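Local atomic coordinates of beta-glucosidase (PDB entry 5M6G), a protein that probably hydrolyses terminal, non-reducing beta-D-glucosyl residues to release beta-D-glucose, as a member of glycosyl hydrolase family 3. Residues 128-131 and 132-136; 142-146 and 147-151; 155-158 and 159-163; 167-171 and 172-176. All coordinates share one frame; numbering follows the deposited sequence.

How the contacts relate
All four contacts follow one run of chain within the N-terminal, TIM-barrel-type domain, from the end of strand 125-128 to the start of strand 176-177. Contact 1 alone touches the bound sorbitol, through Asp129. Contact 2, about 13 Å from contact 1 between centres, meets it through His132 ND1 and Tyr143 O, 2.9 Å apart, and leads into helix 146-152. Contact 3 occupies the first turns of helix 155-170, where Val158 and Ile161 pack on Leu149 of contact 2. The same helix leads into contact 4, about 17 Å from contact 3 between centres. Contact 4 returns to contact 1, with Thr172 OG1 lying 3.1 Å from His134 NE2, and carries ligands of two magnesium ions.

Contact 1 (128-131 and 132-136); sequences VDAV and HGHNN. With SOR (sorbitol), chain L.
Asn135 reaches back to the backbone of Val131 inside the loop after strand 125-128 of the TIM-barrel-type domain, where His134 centres an inverse gamma turn. Its OD1 accepts Val131 N at 2.8 Å, nearly along the C=O axis; a weaker bond from His132 N reaches the same oxygen. With CG set between the backbone N and the carbonyl carbon (chi1 44°), the amide folds toward both N-H groups. A leucine here would probably leave Val131 N without its acceptor and the loop freer to shift.

Van der Waals packing is slighter: Val128 and Asn136 slide past each other in opposite directions, Val128 CG2 3.3 Å from Asn136 ND2, while Val128 CG1 lies 4.0 Å from His134 CE1, those side chains crossing at about a right angle.

Waters tie the two halves together. Water 1 donates to Asp129 O, accepts from Asn136 N and sits in the plane of the His134 ring beside ND1. Water 2 accepts from Asp129 N and Asn136 ND2 and donates to Asp129 OD2. Elsewhere, His134 NE2 is bonded to Thr172 OG1 and Asn136 OD1 to Gly93 N.

In the sorbitol pocket Asp129 OD1 takes sorbitol O2 at 2.7 Å and OD2 takes sorbitol O4 at 2.9 Å.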
loop_
_atom_site.group_PDB
_atom_site.type_symbol
_atom_site.label_atom_id
_atom_site.label_comp_id
_atom_site.label_asym_id
_atom_site.label_seq_id
_atom_site.Cartn_x
_atom_site.Cartn_y
_atom_site.Cartn_z
ATOM N N VAL A 128 -3.354 -9.246 5.184
ATOM C CA VAL A 128 -2.898 -8.076 5.922
ATOM C C VAL A 128 -2.515 -7.015 4.902
ATOM O O VAL A 128 -2.180 -7.328 3.760
ATOM C CB VAL A 128 -1.699 -8.439 6.837
ATOM C CG1 VAL A 128 -0.438 -8.681 6.015
ATOM C CG2 VAL A 128 -1.454 -7.355 7.864
ATOM N N ASP A 129 -2.531 -5.753 5.323
ATOM C CA ASP A 129 -1.946 -4.679 4.513
ATOM C C ASP A 129 -0.446 -4.636 4.783
ATOM O O ASP A 129 0.003 -4.062 5.776
ATOM C CB ASP A 129 -2.581 -3.328 4.822
ATOM C CG ASP A 129 -4.050 -3.276 4.459
ATOM O OD1 ASP A 129 -4.368 -3.124 3.255
ATOM O OD2 ASP A 129 -4.882 -3.380 5.384
ATOM N N ALA A 130 0.333 -5.278 3.920
ATOM C CA ALA A 130 1.780 -5.104 3.905
ATOM C C ALA A 130 2.079 -4.304 2.643
ATOM O O ALA A 130 2.463 -4.858 1.613
ATOM C CB ALA A 130 2.528 -6.449 3.939
ATOM N N VAL A 131 1.882 -2.978 2.732
ATOM C CA VAL A 131 1.891 -2.105 1.555
ATOM C C VAL A 131 3.174 -1.281 1.400
ATOM O O VAL A 131 3.361 -0.648 0.347
ATOM C CB VAL A 131 0.666 -1.165 1.559
ATOM C CG1 VAL A 131 -0.607 -1.975 1.489
ATOM C CG2 VAL A 131 0.668 -0.289 2.809
ATOM N N HIS A 132 4.045 -1.237 2.413
ATOM C CA HIS A 132 5.391 -0.696 2.213
ATOM C C HIS A 132 6.279 -1.383 3.254
ATOM O O HIS A 132 6.829 -0.782 4.176
ATOM C CB HIS A 132 5.468 0.836 2.268
ATOM C CG HIS A 132 5.014 1.464 3.559
ATOM N ND1 HIS A 132 5.607 2.602 4.072
ATOM C CD2 HIS A 132 4.008 1.153 4.408
ATOM C CE1 HIS A 132 4.983 2.963 5.179
ATOM N NE2 HIS A 132 4.016 2.091 5.412
ATOM N N GLY A 133 6.436 -2.691 3.062
ATOM C CA GLY A 133 6.924 -3.568 4.106
ATOM C C GLY A 133 5.764 -4.161 4.880
ATOM O O GLY A 133 4.590 -3.903 4.601
ATOM N N HIS A 134 6.105 -4.991 5.873
ATOM C CA HIS A 134 5.116 -5.587 6.776
ATOM C C HIS A 134 4.760 -4.552 7.851
ATOM O O HIS A 134 5.099 -4.672 9.030
ATOM C CB HIS A 134 5.674 -6.883 7.359
ATOM C CG HIS A 134 4.638 -7.797 7.932
ATOM N ND1 HIS A 134 3.313 -7.443 8.038
ATOM C CD2 HIS A 134 4.739 -9.046 8.446
ATOM C CE1 HIS A 134 2.635 -8.444 8.577
ATOM N NE2 HIS A 134 3.480 -9.429 8.835
ATOM N N ASN A 135 4.045 -3.503 7.414
ATOM C CA ASN A 135 4.005 -2.232 8.136
ATOM C C ASN A 135 3.187 -2.247 9.425
ATOM O O ASN A 135 3.308 -1.302 10.208
ATOM C CB ASN A 135 3.480 -1.124 7.220
ATOM C CG ASN A 135 2.267 -1.561 6.399
ATOM O OD1 ASN A 135 2.405 -1.945 5.242
ATOM N ND2 ASN A 135 1.082 -1.501 6.999
ATOM N N ASN A 136 2.347 -3.249 9.669
ATOM C CA ASN A 136 1.698 -3.330 10.975
ATOM C C ASN A 136 2.621 -3.856 12.068
ATOM O O ASN A 136 2.281 -3.748 13.250
ATOM C CB ASN A 136 0.463 -4.237 10.910
ATOM C CG ASN A 136 -0.671 -3.610 10.151
ATOM O OD1 ASN A 136 -1.113 -2.492 10.461
ATOM N ND2 ASN A 136 -1.144 -4.310 9.127
HETATM C C1 SOR L . -7.522 -1.150 1.176
HETATM C C2 SOR L . -7.094 -1.901 2.425
HETATM C C3 SOR L . -8.222 -1.838 3.450
HETATM C C4 SOR L . -7.732 -2.255 4.833
HETATM C C5 SOR L . -8.600 -1.701 5.968
HETATM C C6 SOR L . -7.832 -1.866 7.276
HETATM O O1 SOR L . -6.398 -0.715 0.450
HETATM O O2 SOR L . -6.805 -3.249 2.096
HETATM O O3 SOR L . -9.249 -2.698 3.029
HETATM O O4 SOR L . -7.687 -3.665 4.919
HETATM O O5 SOR L . -8.939 -0.335 5.763
HETATM O O6 SOR L . -8.380 -1.037 8.279
HETATM O O HOH W 1 1.395 -5.266 7.964
HETATM O O HOH W 2 -3.565 -4.510 7.621
HETATM O O HOH W 3 4.949 -3.628 0.817
#

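Contact 2 (142-146 and 147-151); sequences IYPHN and IGLGA
Leu149 folds back over Pro144 and His145, which lead into helix 146-152, and over Asn146, the first residue of that helix. Its CB lies 3.4 Å from Asn146 O. CG stands anti to the carbonyl carbon (chi1 -63°), a turn that sends the branch back along the helix toward its start rather than onward; there CG lies 3.6 Å from Pro144 O, with His145 O equally near. The two methyls then part. CD1 rests beside Pro144 O and approaches the amide oxygen of Asn146, whose OD1 is 4.0 Å away. CD2 meets the proline ring instead, touching CB at 3.8 Å and CG a little farther off, and the two side chains cross at about a right angle.

His145 occupies the N-cap position, so this pairing of the residue before the cap with the fourth residue after it is a hydrophobic staple. Backbone bonds secure the same turn: Leu149 N donates to His145 O at 3.1 Å and an N-H...O angle of 167°, and Gly150 N donates to Asn146 O at 2.7 Å.

The polar ends of the flanking residues are held elsewhere. His145 NE2 is bonded to Gly447 O and its ring stacks on that of His132, while Asn146 ND2 is bonded to Glu195 O. Beyond the staple, Pro144 packs on Ala408 and Val409 of helix 399-412.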
loop_
_atom_site.group_PDB
_atom_site.type_symbol
_atom_site.label_atom_id
_atom_site.label_comp_id
_atom_site.label_asym_id
_atom_site.label_seq_id
_atom_site.Cartn_x
_atom_site.Cartn_y
_atom_site.Cartn_z
ATOM N N ILE A 142 10.413 -0.646 6.937
ATOM C CA ILE A 142 9.398 0.220 6.335
ATOM C C ILE A 142 9.992 0.857 5.084
ATOM O O ILE A 142 10.911 1.685 5.162
ATOM C CB ILE A 142 8.884 1.278 7.319
ATOM C CG1 ILE A 142 8.304 0.607 8.582
ATOM C CG2 ILE A 142 7.849 2.184 6.632
ATOM C CD1 ILE A 142 7.138 -0.337 8.308
ATOM N N TYR A 143 9.460 0.473 3.926
ATOM C CA TYR A 143 9.929 0.914 2.623
ATOM C C TYR A 143 9.249 2.218 2.235
ATOM O O TYR A 143 8.215 2.582 2.807
ATOM C CB TYR A 143 9.661 -0.181 1.575
ATOM C CG TYR A 143 10.480 -1.429 1.853
ATOM C CD1 TYR A 143 11.815 -1.514 1.452
ATOM C CD2 TYR A 143 9.937 -2.493 2.555
ATOM C CE1 TYR A 143 12.581 -2.641 1.739
ATOM C CE2 TYR A 143 10.683 -3.629 2.837
ATOM C CZ TYR A 143 12.005 -3.694 2.436
ATOM O OH TYR A 143 12.749 -4.816 2.722
ATOM N N PRO A 144 9.828 2.974 1.300
ATOM C CA PRO A 144 9.128 4.156 0.784
ATOM C C PRO A 144 7.743 3.779 0.275
ATOM O O PRO A 144 7.535 2.688 -0.264
ATOM C CB PRO A 144 10.032 4.637 -0.356
ATOM C CG PRO A 144 11.411 4.165 0.038
ATOM C CD PRO A 144 11.162 2.813 0.692
ATOM N N HIS A 145 6.787 4.680 0.472
ATOM C CA HIS A 145 5.480 4.446 -0.120
ATOM C C HIS A 145 5.573 4.489 -1.647
ATOM O O HIS A 145 6.568 4.940 -2.237
ATOM C CB HIS A 145 4.458 5.461 0.392
ATOM C CG HIS A 145 3.768 5.042 1.657
ATOM N ND1 HIS A 145 3.016 3.886 1.755
ATOM C CD2 HIS A 145 3.722 5.625 2.880
ATOM C CE1 HIS A 145 2.522 3.786 2.976
ATOM N NE2 HIS A 145 2.944 4.825 3.683
ATOM N N ASN A 146 4.503 4.006 -2.282
ATOM C CA ASN A 146 4.511 3.756 -3.722
ATOM C C ASN A 146 4.884 4.992 -4.543
ATOM O O ASN A 146 5.574 4.869 -5.562
ATOM C CB ASN A 146 3.142 3.225 -4.165
ATOM C CG ASN A 146 2.966 1.753 -3.849
ATOM O OD1 ASN A 146 3.915 1.090 -3.449
ATOM N ND2 ASN A 146 1.755 1.230 -4.048
ATOM N N ILE A 147 4.429 6.181 -4.146
ATOM C CA ILE A 147 4.691 7.351 -4.987
ATOM C C ILE A 147 6.197 7.569 -5.136
ATOM O O ILE A 147 6.698 7.773 -6.247
ATOM C CB ILE A 147 3.958 8.600 -4.451
ATOM C CG1 ILE A 147 4.194 9.804 -5.372
ATOM C CG2 ILE A 147 4.389 8.956 -3.015
ATOM C CD1 ILE A 147 3.385 11.037 -4.997
ATOM N N GLY A 148 6.950 7.456 -4.033
ATOM C CA GLY A 148 8.401 7.546 -4.131
ATOM C C GLY A 148 9.008 6.397 -4.913
ATOM O O GLY A 148 9.954 6.590 -5.682
ATOM N N LEU A 149 8.467 5.182 -4.737
ATOM C CA LEU A 149 8.914 4.060 -5.555
ATOM C C LEU A 149 8.691 4.335 -7.040
ATOM O O LEU A 149 9.540 4.000 -7.872
ATOM C CB LEU A 149 8.203 2.776 -5.123
ATOM C CG LEU A 149 8.509 2.336 -3.679
ATOM C CD1 LEU A 149 7.898 0.937 -3.374
ATOM C CD2 LEU A 149 10.034 2.352 -3.360
ATOM N N GLY A 150 7.555 4.944 -7.393
ATOM C CA GLY A 150 7.339 5.318 -8.785
ATOM C C GLY A 150 8.366 6.326 -9.259
ATOM O O GLY A 150 8.839 6.265 -10.396
ATOM N N ALA A 151 8.739 7.257 -8.379
ATOM C CA ALA A 151 9.766 8.244 -8.704
ATOM C C ALA A 151 11.119 7.607 -8.987
ATOM O O ALA A 151 11.916 8.190 -9.728
ATOM C CB ALA A 151 9.886 9.260 -7.567
#

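Contact 3 (155-158 and 159-163); sequences PDLV and QRIGA
Asp156 and Arg160 are brought together by their torsions: the aspartate CG stands opposite its own backbone N (chi1 -167°), leaning along the helix, while the arginine chain bends at chi2 and again at chi3 (75°), doubling back toward the preceding turn. The resulting salt bridge is long, with OD2 3.6 Å from NH1, and loose in orientation, since the carboxylate and guanidinium planes are 40° apart. OD2 also lies 3.5 Å from Arg160 CD, so it sits beside the bend of the chain rather than squarely against the guanidinium group. Leu157 CD1 covers one face of that group, 3.9 Å above its plane and displaced toward the rim.

This is an i to i+4 pair on the first turns of helix 155-170, where the negative charge of Asp156 would also be expected to suit the positive end of the helix dipole. Regular alpha-helical bonds run beneath it: Gln159 N to Pro155 O, Arg160 N to Asp156 O, Ile161 N to Leu157 O and Gly162 N to Val158 O, the first and last each 2.9 Å.

A second i to i+4 pair is apolar, with Ile161 CD1 lying 4.0 Å from Leu157 CG as the two side chains pass at a slant. Both residues pack on Ala408 of helix 399-412, whereas Val158 is turned to Ser209 and Ala210 of helix 209-215.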
loop_
_atom_site.group_PDB
_atom_site.type_symbol
_atom_site.label_atom_id
_atom_site.label_comp_id
_atom_site.label_asym_id
_atom_site.label_seq_id
_atom_site.Cartn_x
_atom_site.Cartn_y
_atom_site.Cartn_z
ATOM N N PRO A 155 11.766 -0.614 -11.789
ATOM C CA PRO A 155 10.898 -1.768 -11.473
ATOM C C PRO A 155 11.631 -2.924 -10.826
ATOM O O PRO A 155 11.034 -3.673 -10.038
ATOM C CB PRO A 155 10.332 -2.178 -12.842
ATOM C CG PRO A 155 10.573 -0.998 -13.744
ATOM C CD PRO A 155 11.786 -0.299 -13.226
ATOM N N ASP A 156 12.900 -3.127 -11.165
ATOM C CA ASP A 156 13.637 -4.222 -10.549
ATOM C C ASP A 156 13.777 -4.004 -9.048
ATOM O O ASP A 156 13.637 -4.945 -8.255
ATOM C CB ASP A 156 15.000 -4.363 -11.215
ATOM C CG ASP A 156 15.673 -5.657 -10.859
ATOM O OD1 ASP A 156 15.199 -6.712 -11.338
ATOM O OD2 ASP A 156 16.662 -5.623 -10.103
ATOM N N LEU A 157 14.027 -2.757 -8.643
ATOM C CA LEU A 157 14.092 -2.417 -7.225
ATOM C C LEU A 157 12.767 -2.687 -6.523
ATOM O O LEU A 157 12.743 -3.194 -5.396
ATOM C CB LEU A 157 14.471 -0.946 -7.070
ATOM C CG LEU A 157 14.482 -0.379 -5.651
ATOM C CD1 LEU A 157 15.676 -0.942 -4.895
ATOM C CD2 LEU A 157 14.525 1.159 -5.704
ATOM N N VAL A 158 11.654 -2.327 -7.163
ATOM C CA VAL A 158 10.344 -2.556 -6.562
ATOM C C VAL A 158 10.087 -4.052 -6.416
ATOM O O VAL A 158 9.533 -4.511 -5.407
ATOM C CB VAL A 158 9.259 -1.845 -7.395
ATOM C CG1 VAL A 158 7.848 -2.387 -7.093
ATOM C CG2 VAL A 158 9.346 -0.332 -7.160
ATOM N N GLN A 159 10.528 -4.836 -7.400
ATOM C CA GLN A 159 10.420 -6.287 -7.300
ATOM C C GLN A 159 11.230 -6.821 -6.117
ATOM O O GLN A 159 10.733 -7.648 -5.342
ATOM C CB GLN A 159 10.868 -6.928 -8.618
ATOM C CG GLN A 159 10.914 -8.453 -8.605
ATOM C CD GLN A 159 11.193 -9.032 -9.983
ATOM O OE1 GLN A 159 10.834 -8.441 -10.999
ATOM N NE2 GLN A 159 11.845 -10.186 -10.021
ATOM N N ARG A 160 12.465 -6.337 -5.931
ATOM C CA ARG A 160 13.258 -6.799 -4.791
ATOM C C ARG A 160 12.584 -6.446 -3.474
ATOM O O ARG A 160 12.658 -7.211 -2.505
ATOM C CB ARG A 160 14.671 -6.202 -4.832
ATOM C CG ARG A 160 15.629 -6.930 -5.753
ATOM C CD ARG A 160 16.393 -5.949 -6.623
ATOM N NE ARG A 160 17.428 -5.252 -5.872
ATOM C CZ ARG A 160 18.003 -4.116 -6.258
ATOM N NH1 ARG A 160 17.645 -3.530 -7.397
ATOM N NH2 ARG A 160 18.939 -3.569 -5.496
ATOM N N ILE A 161 11.942 -5.277 -3.413
ATOM C CA ILE A 161 11.215 -4.880 -2.211
ATOM C C ILE A 161 10.023 -5.804 -1.982
ATOM O O ILE A 161 9.735 -6.202 -0.842
ATOM C CB ILE A 161 10.783 -3.407 -2.324
ATOM C CG1 ILE A 161 12.008 -2.482 -2.306
ATOM C CG2 ILE A 161 9.799 -3.054 -1.219
ATOM C CD1 ILE A 161 11.727 -1.063 -2.812
ATOM N N GLY A 162 9.315 -6.164 -3.056
ATOM C CA GLY A 162 8.262 -7.167 -2.938
ATOM C C GLY A 162 8.762 -8.470 -2.339
ATOM O O GLY A 162 8.122 -9.047 -1.452
ATOM N N ALA A 163 9.930 -8.934 -2.792
ATOM C CA ALA A 163 10.485 -10.187 -2.276
ATOM C C ALA A 163 10.904 -10.059 -0.818
ATOM O O ALA A 163 10.677 -10.978 -0.019
ATOM C CB ALA A 163 11.672 -10.628 -3.131
#

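Contact 4 (167-171 and 172-176); sequences EEVAA and TGIDW. With MG (magnesium ion), chain F; MG (magnesium ion), chain E.
Thr172 makes two bonds to one acceptor, Val169 O, where the chain turns out of helix 155-170. OG1 donates at 2.7 Å, in the carbonyl plane and on a lone pair; the backbone N donates at 2.9 Å from above that plane. The hydroxyl gets there by lying between its own backbone N and carbonyl carbon (chi1 67°). A valine in its place would probably leave His134 NE2 without its hydroxyl partner and cost Val169 O its in-plane donor.

Ala170 to Gly173 form a type I turn, closed by Gly173 N donating to Ala170 O at 2.9 Å, and Gly173 leaves the helical conformation with a positive phi of 89°. Farther on, Val169 CG1 meets Ile174 CB at 3.8 Å, the two side chains crossing at about a right angle.

The turn presents Gly173 O to one magnesium ion at 2.0 Å, beside Asp175 OD1 at 2.1 Å. Asp175 OD2 is bonded to Tyr108 OH and Tyr126 N, which, with the metal bond of OD1, should limit the carboxylate's rotation. A second magnesium ion is bound by Glu167 OE1 at 1.9 Å, four waters and His401. Glu168 OE2 takes the hydrogen bond of His401 ND1, so this second-shell carboxylate is well placed to orient the imidazole and would be expected to strengthen NE2 as a donor to the metal.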
loop_
_atom_site.group_PDB
_atom_site.type_symbol
_atom_site.label_atom_id
_atom_site.label_comp_id
_atom_site.label_asym_id
_atom_site.label_seq_id
_atom_site.Cartn_x
_atom_site.Cartn_y
_atom_site.Cartn_z
ATOM N N GLU A 167 9.243 -12.025 2.505
ATOM C CA GLU A 167 9.967 -12.753 3.542
ATOM C C GLU A 167 9.518 -12.333 4.930
ATOM O O GLU A 167 9.309 -13.187 5.803
ATOM C CB GLU A 167 11.468 -12.542 3.397
ATOM C CG GLU A 167 12.126 -13.450 2.394
ATOM C CD GLU A 167 13.624 -13.285 2.412
ATOM O OE1 GLU A 167 14.084 -12.125 2.513
ATOM O OE2 GLU A 167 14.336 -14.304 2.355
ATOM N N GLU A 168 9.362 -11.020 5.159
ATOM C CA GLU A 168 9.021 -10.567 6.503
ATOM C C GLU A 168 7.583 -10.916 6.853
ATOM O O GLU A 168 7.273 -11.162 8.026
ATOM C CB GLU A 168 9.291 -9.061 6.636
ATOM C CG GLU A 168 10.749 -8.746 6.354
ATOM C CD GLU A 168 11.206 -7.404 6.904
ATOM O OE1 GLU A 168 10.438 -6.742 7.632
ATOM O OE2 GLU A 168 12.350 -7.027 6.607
ATOM N N VAL A 169 6.707 -10.965 5.848
ATOM C CA VAL A 169 5.325 -11.381 6.072
ATOM C C VAL A 169 5.268 -12.881 6.329
ATOM O O VAL A 169 4.612 -13.342 7.268
ATOM C CB VAL A 169 4.443 -10.961 4.876
ATOM C CG1 VAL A 169 3.047 -11.607 4.960
ATOM C CG2 VAL A 169 4.339 -9.445 4.819
ATOM N N ALA A 170 5.973 -13.663 5.513
ATOM C CA ALA A 170 5.927 -15.114 5.664
ATOM C C ALA A 170 6.513 -15.553 6.999
ATOM O O ALA A 170 6.122 -16.600 7.531
ATOM C CB ALA A 170 6.663 -15.789 4.505
ATOM N N ALA A 171 7.434 -14.758 7.556
ATOM C CA ALA A 171 7.972 -15.026 8.885
ATOM C C ALA A 171 6.876 -15.028 9.939
ATOM O O ALA A 171 6.985 -15.740 10.944
ATOM C CB ALA A 171 9.033 -13.982 9.243
ATOM N N THR A 172 5.820 -14.250 9.732
ATOM C CA THR A 172 4.698 -14.217 10.653
ATOM C C THR A 172 3.600 -15.193 10.257
ATOM O O THR A 172 2.558 -15.233 10.918
ATOM C CB THR A 172 4.117 -12.794 10.748
ATOM O OG1 THR A 172 3.507 -12.420 9.506
ATOM C CG2 THR A 172 5.207 -11.774 11.090
ATOM N N GLY A 173 3.799 -15.974 9.195
ATOM C CA GLY A 173 2.814 -16.933 8.741
ATOM C C GLY A 173 1.812 -16.375 7.748
ATOM O O GLY A 173 1.313 -17.121 6.901
ATOM N N ILE A 174 1.522 -15.075 7.831
ATOM C CA ILE A 174 0.497 -14.464 6.994
ATOM C C ILE A 174 0.796 -14.739 5.527
ATOM O O ILE A 174 1.951 -14.694 5.085
ATOM C CB ILE A 174 0.417 -12.960 7.314
ATOM C CG1 ILE A 174 -0.069 -12.777 8.759
ATOM C CG2 ILE A 174 -0.479 -12.230 6.307
ATOM C CD1 ILE A 174 -0.057 -11.327 9.265
ATOM N N ASP A 175 -0.253 -15.061 4.769
ATOM C CA ASP A 175 -0.123 -15.662 3.455
ATOM C C ASP A 175 -0.350 -14.696 2.315
ATOM O O ASP A 175 -0.140 -15.078 1.164
ATOM C CB ASP A 175 -1.138 -16.802 3.315
ATOM C CG ASP A 175 -1.097 -17.723 4.494
ATOM O OD1 ASP A 175 -0.064 -18.408 4.627
ATOM O OD2 ASP A 175 -2.051 -17.714 5.297
ATOM N N TRP A 176 -0.773 -13.474 2.607
ATOM C CA TRP A 176 -1.516 -12.687 1.628
ATOM C C TRP A 176 -1.429 -11.229 2.033
ATOM O O TRP A 176 -1.849 -10.876 3.139
ATOM C CB TRP A 176 -2.972 -13.189 1.600
ATOM C CG TRP A 176 -3.946 -12.503 0.682
ATOM C CD1 TRP A 176 -3.688 -11.570 -0.294
ATOM C CD2 TRP A 176 -5.368 -12.709 0.677
ATOM N NE1 TRP A 176 -4.875 -11.197 -0.913
ATOM C CE2 TRP A 176 -5.915 -11.875 -0.326
ATOM C CE3 TRP A 176 -6.231 -13.524 1.429
ATOM C CZ2 TRP A 176 -7.286 -11.841 -0.602
ATOM C CZ3 TRP A 176 -7.593 -13.491 1.155
ATOM C CH2 TRP A 176 -8.107 -12.655 0.144
HETATM MG MG MG F . 1.901 -18.499 5.506
HETATM MG MG MG E . 15.807 -11.239 2.322
HETATM O O HOH W 4 16.638 -12.855 0.913
HETATM O O HOH W 5 16.874 -11.916 3.789
HETATM O O HOH W 6 17.304 -10.017 1.449
HETATM O O HOH W 7 14.886 -10.437 0.455
HETATM O O HOH W 8 0.991 -20.306 6.329
#